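Local coordinates for protein macrophage migration inhibitory factor (Oncomelania hupensis, PDB 6LR3) that belongs to the macrophage migration inhibitory factor family, whose members are cytokine-like proteins that assemble as trimers of beta-alpha-beta subunits, at residues B[88-92]-B[93-97]. Residues are numbered along the deposited sequence; the frame is centred on the assembly and turned at random.
Sequences LNVRR and ERIVI. Unlike the reference sequence in segment 88-92: Asn-89 (reference Lys), Val-90 (reference Ile).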
# COMPACT_ATOMS: atom_id res chain seq x y z
N LEU B 88 -8.02 13.31 14.51
CA LEU B 88 -8.15 11.88 14.88
C LEU B 88 -7.98 11.67 16.38
O LEU B 88 -8.20 10.55 16.82
CB LEU B 88 -7.13 11.04 14.10
CG LEU B 88 -7.12 11.26 12.57
CD1 LEU B 88 -6.12 10.38 11.90
CD2 LEU B 88 -8.49 11.03 12.00
N ASN B 89 -7.54 12.68 17.11
CA ASN B 89 -7.24 12.58 18.56
C ASN B 89 -6.24 11.45 18.78
O ASN B 89 -6.41 10.66 19.72
CB ASN B 89 -8.53 12.39 19.35
CG ASN B 89 -9.36 13.64 19.29
OD1 ASN B 89 -8.90 14.70 19.71
ND2 ASN B 89 -10.60 13.53 18.85
N VAL B 90 -5.24 11.37 17.91
CA VAL B 90 -4.13 10.41 18.08
C VAL B 90 -2.97 11.19 18.69
O VAL B 90 -2.74 12.35 18.30
CB VAL B 90 -3.78 9.78 16.72
CG1 VAL B 90 -2.60 8.86 16.80
CG2 VAL B 90 -4.95 8.97 16.20
N ARG B 91 -2.27 10.57 19.64
CA ARG B 91 -1.07 11.20 20.22
C ARG B 91 0.05 11.23 19.18
O ARG B 91 0.14 10.28 18.33
CB ARG B 91 -0.65 10.41 21.44
CG ARG B 91 -1.63 10.59 22.60
CD ARG B 91 -1.60 9.54 23.68
NE ARG B 91 -0.45 8.68 23.77
CZ ARG B 91 -0.45 7.36 23.63
NH1 ARG B 91 -1.57 6.69 23.37
NH2 ARG B 91 0.70 6.72 23.72
N ARG B 92 0.91 12.23 19.25
CA ARG B 92 2.05 12.35 18.32
C ARG B 92 2.90 11.08 18.38
O ARG B 92 3.40 10.65 17.31
CB ARG B 92 2.89 13.58 18.61
CG ARG B 92 3.74 14.01 17.45
CD ARG B 92 4.58 15.24 17.75
NE ARG B 92 3.73 16.40 18.02
CZ ARG B 92 3.23 17.22 17.12
NH1 ARG B 92 3.45 17.06 15.83
NH2 ARG B 92 2.48 18.24 17.52
N GLU B 93 3.03 10.45 19.55
CA GLU B 93 3.87 9.24 19.69
C GLU B 93 3.14 8.00 19.19
O GLU B 93 3.68 6.88 19.39
CB GLU B 93 4.34 9.08 21.15
CG GLU B 93 3.21 8.81 22.12
CD GLU B 93 2.65 10.04 22.82
OE1 GLU B 93 2.69 11.19 22.26
OE2 GLU B 93 2.12 9.84 23.94
N ARG B 94 1.98 8.14 18.54
CA ARG B 94 1.26 7.01 17.92
C ARG B 94 1.13 7.26 16.41
O ARG B 94 0.23 6.66 15.78
CB ARG B 94 -0.09 6.82 18.60
CG ARG B 94 0.02 6.38 20.04
CD ARG B 94 0.44 4.93 20.18
NE ARG B 94 -0.66 4.04 19.80
CZ ARG B 94 -0.59 2.72 19.88
NH1 ARG B 94 0.51 2.14 20.31
NH2 ARG B 94 -1.60 1.97 19.50
N ILE B 95 1.99 8.11 15.86
CA ILE B 95 1.94 8.45 14.40
C ILE B 95 3.28 8.14 13.76
O ILE B 95 4.29 8.64 14.22
CB ILE B 95 1.57 9.93 14.19
CG1 ILE B 95 0.25 10.28 14.86
CG2 ILE B 95 1.56 10.27 12.71
CD1 ILE B 95 -0.01 11.77 14.97
N VAL B 96 3.22 7.39 12.66
CA VAL B 96 4.39 7.14 11.79
C VAL B 96 3.97 7.49 10.36
O VAL B 96 2.87 7.13 9.95
CB VAL B 96 4.88 5.70 11.90
CG1 VAL B 96 5.88 5.34 10.82
CG2 VAL B 96 5.48 5.46 13.28
N ILE B 97 4.81 8.18 9.64
CA ILE B 97 4.54 8.60 8.24
C ILE B 97 5.74 8.19 7.38
O ILE B 97 6.86 8.51 7.73
CB ILE B 97 4.25 10.11 8.13
CG1 ILE B 97 3.16 10.56 9.09
CG2 ILE B 97 3.95 10.45 6.68
CD1 ILE B 97 3.11 12.06 9.33
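Arg-91 and Glu-93 form a salt bridge in the turn that leads from helix 70-88 into strand 95-101. Glu-93 OE2 lies at the edge of the guanidinium, nearly in its plane, and takes a straight bond from Arg-91 NE at 2.8 Å; a second bond, from Arg-91 NH2 at 3.4 Å, is weak. The two flat groups stand 74° apart, and NE meets the oxygen from above the carboxylate plane. Glu-93 reaches back because its CG sits between its own backbone N and carbonyl carbon (chi1 65°) and the chain bends at chi2.

Arg-94 CG lies over one face of the same guanidinium, toward its rim, 3.7 Å from Arg-91 NH1. The arginine side chains lie side by side, their guanidiniums nearly parallel (15° apart) but displaced and not stacked, with Arg-91 NH1 4.5 Å from Arg-94 NE. Arg-94 NH2 forms a salt bridge with Asp-53, and its guanidinium also bonds the carbonyls of Met-50, Asn-55 and Pro-56.

Two successive i to i+3 backbone bonds form a short 3-10 turn: Arg-94 N to Arg-91 O at 2.8 Å, and Ile-95 N to Arg-92 O at 3.2 Å.

On the buried side, Val-90 CG1 packs against Ile-95 CG1 (3.7 Å) and Arg-94 CB, while Ile-95 also touches Phe-84 of the helix.

Anionic partners for both guanidiniums, Glu-93 and Asp-53, probably offset their nearby like charges at this helix-to-strand connection.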